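Local coordinates for probable acrylyl-CoA reductase AcuI (Escherichia coli, PDB 1O89), which probably catalyses the NADPH-dependent reduction of acrylyl-CoA to propanoyl-CoA, working as a homodimer of the zinc-containing alcohol dehydrogenase family, at residues V53-S58 against E121-K126; G101-L106 against V131-G136; L22-L27 against Q39-S44. All blocks are in the same frame, centred on the assembly; numbering follows the deposited sequence.

Contact 1: residues V53-S58 against E121-K126; sequences VDVHWS and EQARVK
Val53 and Ala123, the two residues most covered here, form an antiparallel hydrogen-bonded pair. Val53 N gives its hydrogen to Ala123 O at 2.9 Å, and Ala123 N returns a bond to Val53 O at 3.1 Å. Both side chains stand on the same face of the sheet, where Phe86 of strand 85-93 packs on them; a beta-branched valine and a small alanine suit this buried, apolar side.

Val55, the next most buried by the contact, adds to the same layer. With CG1 anti to the backbone N (chi1 -179°), CG2 is left beside that nitrogen and reaches Ala123 CB at 4.2 Å. Its amide also donates to Glu121 O at 3.0 Å, coming in from well above the plane of the Glu121 carbonyl, where the ladder ends. A water bridges the end of the pairing, donating to both Val55 O and Glu121 O.

The other face is polar. Asp54 and Gln122, a non-hydrogen-bonded pair, lie alongside each other, with Asp54 OD1 4.1 Å from Gln122 CG and the carboxylate nearly perpendicular to the amide. Their polar ends look elsewhere: Asp54 OD1 makes a salt bridge to Arg91, and Gln122 NE2 bonds Glu43.

Such a ladder, with Val53, Val55 and Ala123 on one face and the polar Asp54 and Gln122 on the other, is an antiparallel strand pairing of the GroES-like domain of the medium-chain dehydrogenase fold.

Contact 2: residues G101-L106 against V131-G136; sequences GQEVLL and VAMPQG
Leu105 and Val131 meet through both backbone and side chain. Leu105 N donates to Val131 O at 2.9 Å, and Val131 N donates back to Leu105 O at the same length, so the pair is closed by two nearly straight bonds. Their side chains run side by side on one face: Leu105 CD2 comes to 3.8 Å from Val131 CB. The side chain of Leu105 crosses that of Pro134 at about a right angle, with CD1 3.7 Å from Pro134 CD, and the same methyl has Met133 SD at 4.1 Å. Its first torsion (chi1 74°) sets CG between the backbone N and the carbonyl carbon, and the second splays the two methyls toward these neighbours.

Further along, Met133 N reaches Glu103 O in a longer bond of 3.2 Å, its donor tilted from the carbonyl plane. Here the aliphatic stem of Glu103 does the packing, with CG 3.6 Å from Met133 CB, while its carboxylate leads away from the methionine. These pairings make 131-132 a short antiparallel edge on strand 103-107 within the sheet of the GroES-like domain; the chain turns off after Met133.

Around this first shell, Trp300 of helix 293-306 touches Leu105, Val131 and Pro134, and Arg296 also packs on Val131, so apolar residues suit that face. Val104 turns to the other side, where Phe98, Val90 and Leu130 receive it. Strand 85-93, the neighbour of 103-107 in the sheet, holds it through backbone bonds of Val104 with Gly88 and Leu106 with Phe86.

Contact 3: residues L22-L27 against Q39-S44; sequences LQALLL and QTLDES
Leu22 and Leu41 exchange two backbone hydrogen bonds: Leu41 N donates to Leu22 O at 2.8 Å, and Leu22 N donates to Leu41 O in return. A second reciprocal set joins Ala24 and Gln39, where Gln39 N meets Ala24 O at 2.9 Å and Ala24 N donates to Gln39 O in a more bent bond. Between them Gln23 and Thr40 form a non-hydrogen-bonded pair, across which Gln23 CA and Thr40 CA each turn a C-H toward a carbonyl oxygen of the partner strand.

The apolar contacts gather round Leu41. With its CG beside the backbone N (chi1 -63°), CD1 lies 3.7 Å from Ala24 CB and 4.1 Å from Leu26 CD1; alanine is small enough to leave room for the leucine tip. Ile81 packs on both Ala24 and Leu26, carrying this layer inward. Leu22 instead folds its CG and CD2 over Leu41 O, and CD2 goes on to 4.0 Å from Glu43 CA.

The polar side chains divide between the two faces. On the face opposite Ala24, Gln23 bends at chi2 to bring NE2 2.6 Å from Thr40 OG1. The flat amide of Gln39 lies against Leu26, with Gln39 OE1 3.6 Å from Leu26 CD2, while its NE2 bonds Ser37 and Glu28. Past the strand, Asp42 OD1 takes two hydrogens from Ser44: the backbone N at 3.0 Å, on the anti lone pair, and OG from above the carboxylate plane. The first of these makes an Asx turn.

Backbone bonds thus set the register of this hairpin while Ala24, Leu26 and Leu41 pack on one face; the doubly gripped carboxylate of Asp42 fixes the turn into the 3-10 segment, and its ionised form is probably favoured.

From the N terminus, contact 3 comes first: 22-27 and 39-44 close a short hairpin loop before either other contact opens. The chain then enters strand 51-59, where contact 1 begins a long loop that ends only at 121-126. Contact 2 opens within that loop, at 101-106, and closes beyond it at 131-136, so contacts 1 and 2 cross. These two belong to one sheet and touch directly, Val53 packing on Val104 and Val125 on Leu106. Glu121, whose N lies 2.9 Å from Gln23 O and whose OE1 bonds Gln23 N, ties the N-terminal hairpin to the GroES-like sheet. Contacts 2 and 3 do not touch; their nearest atoms are about 14 Å apart.

Contact 1: residues V53-S58 against E121-K126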
loop_
_atom_site.group_PDB
_atom_site.type_symbol
_atom_site.label_atom_id
_atom_site.label_comp_id
_atom_site.label_asym_id
_atom_site.label_seq_id
_atom_site.Cartn_x
_atom_site.Cartn_y
_atom_site.Cartn_z
ATOM N N VAL A 53 3.070 -24.624 -27.833
ATOM C CA VAL A 53 4.500 -24.573 -27.534
ATOM C C VAL A 53 5.043 -25.991 -27.272
ATOM O O VAL A 53 4.447 -26.772 -26.516
ATOM C CB VAL A 53 4.775 -23.689 -26.291
ATOM C CG1 VAL A 53 6.268 -23.589 -26.009
ATOM C CG2 VAL A 53 4.166 -22.300 -26.465
ATOM N N ASP A 54 6.143 -26.316 -27.957
ATOM C CA ASP A 54 6.988 -27.479 -27.656
ATOM C C ASP A 54 7.832 -27.170 -26.426
ATOM O O ASP A 54 8.791 -26.405 -26.491
ATOM C CB ASP A 54 7.931 -27.793 -28.822
ATOM C CG ASP A 54 7.210 -28.371 -30.023
ATOM O OD1 ASP A 54 6.283 -29.184 -29.838
ATOM O OD2 ASP A 54 7.501 -28.064 -31.191
ATOM N N VAL A 55 7.450 -27.749 -25.299
ATOM C CA VAL A 55 8.091 -27.460 -24.031
ATOM C C VAL A 55 9.422 -28.188 -23.978
ATOM O O VAL A 55 9.544 -29.370 -24.343
ATOM C CB VAL A 55 7.173 -27.858 -22.856
ATOM C CG1 VAL A 55 7.820 -27.550 -21.502
ATOM C CG2 VAL A 55 5.856 -27.137 -22.978
ATOM N N HIS A 56 10.449 -27.452 -23.596
ATOM C CA HIS A 56 11.781 -28.017 -23.477
ATOM C C HIS A 56 12.147 -28.134 -21.998
ATOM O O HIS A 56 12.763 -29.112 -21.592
ATOM C CB HIS A 56 12.783 -27.127 -24.205
ATOM C CG HIS A 56 12.584 -27.071 -25.687
ATOM N ND1 HIS A 56 12.248 -28.178 -26.440
ATOM C CD2 HIS A 56 12.724 -26.048 -26.567
ATOM C CE1 HIS A 56 12.176 -27.838 -27.716
ATOM N NE2 HIS A 56 12.460 -26.550 -27.820
ATOM N N TRP A 57 11.784 -27.115 -21.216
ATOM C CA TRP A 57 12.031 -27.072 -19.768
ATOM C C TRP A 57 10.803 -26.595 -19.009
ATOM O O TRP A 57 10.114 -25.661 -19.437
ATOM C CB TRP A 57 13.200 -26.126 -19.421
ATOM C CG TRP A 57 14.553 -26.576 -19.895
ATOM C CD1 TRP A 57 15.198 -26.170 -21.030
ATOM C CD2 TRP A 57 15.436 -27.512 -19.250
ATOM N NE1 TRP A 57 16.415 -26.799 -21.135
ATOM C CE2 TRP A 57 16.597 -27.616 -20.052
ATOM C CE3 TRP A 57 15.374 -28.260 -18.066
ATOM C CZ2 TRP A 57 17.673 -28.455 -19.728
ATOM C CZ3 TRP A 57 16.453 -29.092 -17.736
ATOM C CH2 TRP A 57 17.585 -29.182 -18.568
ATOM N N SER A 58 10.538 -27.228 -17.877
ATOM C CA SER A 58 9.579 -26.723 -16.893
ATOM C C SER A 58 10.275 -26.809 -15.520
ATOM O O SER A 58 11.518 -26.805 -15.460
ATOM C CB SER A 58 8.282 -27.539 -16.950
ATOM O OG SER A 58 7.242 -26.995 -16.130
ATOM N N GLU A 121 5.005 -32.388 -23.066
ATOM C CA GLU A 121 5.783 -32.053 -24.263
ATOM C C GLU A 121 5.158 -30.897 -25.031
ATOM O O GLU A 121 5.837 -30.228 -25.807
ATOM C CB GLU A 121 5.922 -33.259 -25.189
ATOM C CG GLU A 121 6.769 -34.365 -24.582
ATOM C CD GLU A 121 6.878 -35.595 -25.458
ATOM O OE1 GLU A 121 5.996 -35.831 -26.314
ATOM O OE2 GLU A 121 7.857 -36.335 -25.274
ATOM N N GLN A 122 3.865 -30.674 -24.826
ATOM C CA GLN A 122 3.189 -29.560 -25.466
ATOM C C GLN A 122 2.240 -28.871 -24.511
ATOM O O GLN A 122 1.625 -29.525 -23.672
ATOM C CB GLN A 122 2.399 -30.042 -26.676
ATOM C CG GLN A 122 3.182 -30.891 -27.680
ATOM C CD GLN A 122 2.352 -31.197 -28.899
ATOM O OE1 GLN A 122 1.461 -30.429 -29.236
ATOM N NE2 GLN A 122 2.634 -32.322 -29.566
ATOM N N ALA A 123 2.133 -27.554 -24.650
ATOM C CA ALA A 123 1.142 -26.752 -23.947
ATOM C C ALA A 123 0.448 -25.825 -24.947
ATOM O O ALA A 123 1.087 -25.299 -25.849
ATOM C CB ALA A 123 1.804 -25.950 -22.868
ATOM N N ARG A 124 -0.866 -25.675 -24.823
ATOM C CA ARG A 124 -1.638 -24.750 -25.655
ATOM C C ARG A 124 -2.177 -23.639 -24.753
ATOM O O ARG A 124 -2.873 -23.899 -23.770
ATOM C CB ARG A 124 -2.780 -25.472 -26.381
ATOM C CG ARG A 124 -3.424 -24.642 -27.501
ATOM C CD ARG A 124 -4.380 -25.394 -28.443
ATOM N NE ARG A 124 -3.739 -26.524 -29.118
ATOM C CZ ARG A 124 -4.383 -27.545 -29.696
ATOM N NH1 ARG A 124 -5.716 -27.614 -29.692
ATOM N NH2 ARG A 124 -3.679 -28.513 -30.289
ATOM N N VAL A 125 -1.814 -22.411 -25.091
ATOM C CA VAL A 125 -2.126 -21.242 -24.295
ATOM C C VAL A 125 -2.535 -20.061 -25.167
ATOM O O VAL A 125 -2.375 -20.085 -26.387
ATOM C CB VAL A 125 -0.905 -20.827 -23.456
ATOM C CG1 VAL A 125 -0.552 -21.932 -22.432
ATOM C CG2 VAL A 125 0.302 -20.504 -24.346
ATOM N N LYS A 126 -3.082 -19.033 -24.527
ATOM C CA LYS A 126 -3.338 -17.761 -25.180
ATOM C C LYS A 126 -2.015 -17.017 -25.376
ATOM O O LYS A 126 -1.160 -17.035 -24.502
ATOM C CB LYS A 126 -4.298 -16.915 -24.341
ATOM C CG LYS A 126 -5.660 -17.547 -24.128
ATOM C CD LYS A 126 -6.588 -16.609 -23.361
ATOM C CE LYS A 126 -8.054 -17.025 -23.490
ATOM N NZ LYS A 126 -8.627 -17.540 -22.199
HETATM O O HOH W 1 8.723 -30.887 -26.398
#

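Contact 2: residues G101-L106 against V131-G136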
loop_
_atom_site.group_PDB
_atom_site.type_symbol
_atom_site.label_atom_id
_atom_site.label_comp_id
_atom_site.label_asym_id
_atom_site.label_seq_id
_atom_site.Cartn_x
_atom_site.Cartn_y
_atom_site.Cartn_z
ATOM N N GLY A 101 9.175 -21.982 -34.152
ATOM C CA GLY A 101 10.603 -21.974 -33.868
ATOM C C GLY A 101 11.058 -20.933 -32.848
ATOM O O GLY A 101 12.170 -21.020 -32.335
ATOM N N GLN A 102 10.201 -19.957 -32.553
ATOM C CA GLN A 102 10.522 -18.883 -31.612
ATOM C C GLN A 102 10.543 -19.369 -30.165
ATOM O O GLN A 102 9.566 -19.953 -29.687
ATOM C CB GLN A 102 9.477 -17.783 -31.732
ATOM C CG GLN A 102 9.722 -16.572 -30.873
ATOM C CD GLN A 102 8.649 -15.506 -31.059
ATOM O OE1 GLN A 102 7.615 -15.754 -31.677
ATOM N NE2 GLN A 102 8.893 -14.321 -30.518
ATOM N N GLU A 103 11.635 -19.110 -29.455
ATOM C CA GLU A 103 11.658 -19.419 -28.033
ATOM C C GLU A 103 10.820 -18.415 -27.228
ATOM O O GLU A 103 10.845 -17.204 -27.479
ATOM C CB GLU A 103 13.072 -19.596 -27.449
ATOM C CG GLU A 103 14.134 -18.585 -27.852
ATOM C CD GLU A 103 15.454 -19.232 -28.266
ATOM O OE1 GLU A 103 15.575 -20.471 -28.124
ATOM O OE2 GLU A 103 16.373 -18.505 -28.748
ATOM N N VAL A 104 10.050 -18.967 -26.298
ATOM C CA VAL A 104 9.170 -18.218 -25.425
ATOM C C VAL A 104 9.232 -18.815 -24.017
ATOM O O VAL A 104 9.721 -19.926 -23.810
ATOM C CB VAL A 104 7.683 -18.241 -25.936
ATOM C CG1 VAL A 104 7.532 -17.464 -27.228
ATOM C CG2 VAL A 104 7.159 -19.678 -26.113
ATOM N N LEU A 105 8.752 -18.061 -23.043
ATOM C CA LEU A 105 8.458 -18.626 -21.731
ATOM C C LEU A 105 7.086 -18.216 -21.254
ATOM O O LEU A 105 6.441 -17.331 -21.823
ATOM C CB LEU A 105 9.564 -18.302 -20.707
ATOM C CG LEU A 105 9.853 -16.960 -20.018
ATOM C CD1 LEU A 105 10.586 -16.035 -20.940
ATOM C CD2 LEU A 105 8.642 -16.262 -19.363
ATOM N N LEU A 106 6.643 -18.888 -20.202
ATOM C CA LEU A 106 5.387 -18.591 -19.555
ATOM C C LEU A 106 5.524 -18.860 -18.079
ATOM O O LEU A 106 6.112 -19.880 -17.687
ATOM C CB LEU A 106 4.266 -19.469 -20.123
ATOM C CG LEU A 106 2.882 -19.175 -19.523
ATOM C CD1 LEU A 106 1.777 -19.311 -20.561
ATOM C CD2 LEU A 106 2.561 -20.067 -18.305
ATOM N N VAL A 131 5.623 -14.843 -22.973
ATOM C CA VAL A 131 6.649 -13.831 -23.040
ATOM C C VAL A 131 7.696 -14.267 -24.057
ATOM O O VAL A 131 8.252 -15.370 -23.956
ATOM C CB VAL A 131 7.313 -13.617 -21.666
ATOM C CG1 VAL A 131 8.400 -12.538 -21.754
ATOM C CG2 VAL A 131 6.267 -13.252 -20.630
ATOM N N ALA A 132 7.963 -13.396 -25.030
ATOM C CA ALA A 132 9.059 -13.605 -25.973
ATOM C C ALA A 132 10.353 -13.738 -25.184
ATOM O O ALA A 132 10.615 -12.932 -24.296
ATOM C CB ALA A 132 9.150 -12.447 -26.952
ATOM N N MET A 133 11.141 -14.767 -25.495
ATOM C CA MET A 133 12.372 -15.040 -24.762
ATOM C C MET A 133 13.193 -13.766 -24.797
ATOM O O MET A 133 13.552 -13.318 -25.875
ATOM C CB MET A 133 13.161 -16.198 -25.394
ATOM C CG MET A 133 14.347 -16.705 -24.564
ATOM S SD MET A 133 13.786 -17.607 -23.035
ATOM C CE MET A 133 14.548 -16.844 -21.981
ATOM N N PRO A 134 13.450 -13.156 -23.640
ATOM C CA PRO A 134 14.271 -11.938 -23.590
ATOM C C PRO A 134 15.719 -12.204 -23.987
ATOM O O PRO A 134 16.236 -13.302 -23.742
ATOM C CB PRO A 134 14.199 -11.518 -22.113
ATOM C CG PRO A 134 13.077 -12.286 -21.531
ATOM C CD PRO A 134 12.986 -13.547 -22.297
ATOM N N GLN A 135 16.357 -11.201 -24.587
ATOM C CA GLN A 135 17.759 -11.299 -24.964
ATOM C C GLN A 135 18.595 -11.551 -23.718
ATOM O O GLN A 135 18.434 -10.869 -22.710
ATOM C CB GLN A 135 18.232 -10.007 -25.644
ATOM C CG GLN A 135 17.550 -9.709 -26.984
ATOM C CD GLN A 135 18.264 -8.621 -27.782
ATOM O OE1 GLN A 135 18.872 -8.900 -28.820
ATOM N NE2 GLN A 135 18.191 -7.378 -27.297
ATOM N N GLY A 136 19.482 -12.538 -23.789
ATOM C CA GLY A 136 20.351 -12.868 -22.678
ATOM C C GLY A 136 19.862 -14.032 -21.834
ATOM O O GLY A 136 20.577 -14.489 -20.958
#

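Contact 3: residues L22-L27 against Q39-S44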
loop_
_atom_site.group_PDB
_atom_site.type_symbol
_atom_site.label_atom_id
_atom_site.label_comp_id
_atom_site.label_asym_id
_atom_site.label_seq_id
_atom_site.Cartn_x
_atom_site.Cartn_y
_atom_site.Cartn_z
ATOM N N LEU A 22 1.579 -36.695 -27.358
ATOM C CA LEU A 22 2.467 -35.995 -26.372
ATOM C C LEU A 22 2.500 -36.664 -24.983
ATOM O O LEU A 22 1.469 -37.062 -24.446
ATOM C CB LEU A 22 2.051 -34.525 -26.223
ATOM C CG LEU A 22 0.646 -34.291 -25.653
ATOM C CD1 LEU A 22 0.722 -33.643 -24.301
ATOM C CD2 LEU A 22 -0.215 -33.469 -26.606
ATOM N N GLN A 23 3.697 -36.781 -24.413
ATOM C CA GLN A 23 3.874 -37.263 -23.051
ATOM C C GLN A 23 3.581 -36.138 -22.067
ATOM O O GLN A 23 3.903 -34.985 -22.308
ATOM C CB GLN A 23 5.307 -37.760 -22.822
ATOM C CG GLN A 23 5.722 -38.922 -23.692
ATOM C CD GLN A 23 5.411 -40.281 -23.068
ATOM O OE1 GLN A 23 6.159 -40.765 -22.205
ATOM N NE2 GLN A 23 4.322 -40.904 -23.514
ATOM N N ALA A 24 3.008 -36.501 -20.931
ATOM C CA ALA A 24 2.599 -35.528 -19.929
ATOM C C ALA A 24 2.422 -36.204 -18.582
ATOM O O ALA A 24 1.927 -37.332 -18.516
ATOM C CB ALA A 24 1.303 -34.890 -20.349
ATOM N N LEU A 25 2.839 -35.530 -17.514
ATOM C CA LEU A 25 2.444 -35.926 -16.172
ATOM C C LEU A 25 1.020 -35.418 -15.944
ATOM O O LEU A 25 0.790 -34.218 -15.921
ATOM C CB LEU A 25 3.391 -35.365 -15.113
ATOM C CG LEU A 25 3.127 -35.897 -13.691
ATOM C CD1 LEU A 25 3.762 -37.253 -13.503
ATOM C CD2 LEU A 25 3.624 -34.922 -12.630
ATOM N N LEU A 26 0.084 -36.355 -15.808
ATOM C CA LEU A 26 -1.334 -36.070 -15.615
ATOM C C LEU A 26 -1.765 -36.381 -14.175
ATOM O O LEU A 26 -1.503 -37.459 -13.650
ATOM C CB LEU A 26 -2.176 -36.896 -16.604
ATOM C CG LEU A 26 -3.630 -36.460 -16.854
ATOM C CD1 LEU A 26 -3.674 -35.160 -17.629
ATOM C CD2 LEU A 26 -4.428 -37.539 -17.598
ATOM N N LEU A 27 -2.421 -35.410 -13.548
ATOM C CA LEU A 27 -2.989 -35.579 -12.222
ATOM C C LEU A 27 -4.462 -35.908 -12.373
ATOM O O LEU A 27 -5.178 -35.225 -13.091
ATOM C CB LEU A 27 -2.817 -34.302 -11.397
ATOM C CG LEU A 27 -1.382 -33.796 -11.228
ATOM C CD1 LEU A 27 -1.311 -32.671 -10.183
ATOM C CD2 LEU A 27 -0.438 -34.940 -10.871
ATOM N N GLN A 39 1.609 -40.148 -18.984
ATOM C CA GLN A 39 0.653 -40.681 -19.946
ATOM C C GLN A 39 0.876 -40.086 -21.330
ATOM O O GLN A 39 1.432 -38.995 -21.476
ATOM C CB GLN A 39 -0.774 -40.387 -19.480
ATOM C CG GLN A 39 -1.387 -41.502 -18.666
ATOM C CD GLN A 39 -2.703 -41.098 -18.024
ATOM O OE1 GLN A 39 -3.719 -40.937 -18.712
ATOM N NE2 GLN A 39 -2.689 -40.934 -16.703
ATOM N N THR A 40 0.439 -40.826 -22.343
ATOM C CA THR A 40 0.454 -40.358 -23.724
ATOM C C THR A 40 -0.923 -39.782 -24.009
ATOM O O THR A 40 -1.934 -40.439 -23.787
ATOM C CB THR A 40 0.795 -41.528 -24.670
ATOM O OG1 THR A 40 2.216 -41.675 -24.747
ATOM C CG2 THR A 40 0.374 -41.238 -26.114
ATOM N N LEU A 41 -0.961 -38.542 -24.484
ATOM C CA LEU A 41 -2.213 -37.816 -24.668
ATOM C C LEU A 41 -2.323 -37.317 -26.098
ATOM O O LEU A 41 -1.352 -36.812 -26.659
ATOM C CB LEU A 41 -2.270 -36.623 -23.711
ATOM C CG LEU A 41 -2.274 -36.944 -22.217
ATOM C CD1 LEU A 41 -2.200 -35.662 -21.418
ATOM C CD2 LEU A 41 -3.508 -37.733 -21.845
ATOM N N ASP A 42 -3.514 -37.438 -26.676
ATOM C CA ASP A 42 -3.749 -36.965 -28.031
ATOM C C ASP A 42 -3.729 -35.435 -28.072
ATOM O O ASP A 42 -4.222 -34.766 -27.156
ATOM C CB ASP A 42 -5.086 -37.504 -28.551
ATOM C CG ASP A 42 -5.194 -37.444 -30.063
ATOM O OD1 ASP A 42 -5.429 -36.338 -30.594
ATOM O OD2 ASP A 42 -5.064 -38.443 -30.802
ATOM N N GLU A 43 -3.144 -34.890 -29.133
ATOM C CA GLU A 43 -3.092 -33.442 -29.357
ATOM C C GLU A 43 -4.462 -32.752 -29.260
ATOM O O GLU A 43 -4.546 -31.585 -28.880
ATOM C CB GLU A 43 -2.494 -33.133 -30.739
ATOM C CG GLU A 43 -1.140 -32.447 -30.693
ATOM C CD GLU A 43 -0.352 -32.656 -31.971
ATOM O OE1 GLU A 43 -0.912 -32.410 -33.067
ATOM O OE2 GLU A 43 0.826 -33.075 -31.879
ATOM N N SER A 44 -5.520 -33.469 -29.627
ATOM C CA SER A 44 -6.867 -32.914 -29.612
ATOM C C SER A 44 -7.382 -32.592 -28.206
ATOM O O SER A 44 -8.318 -31.815 -28.058
ATOM C CB SER A 44 -7.840 -33.858 -30.332
ATOM O OG SER A 44 -7.916 -35.120 -29.697
#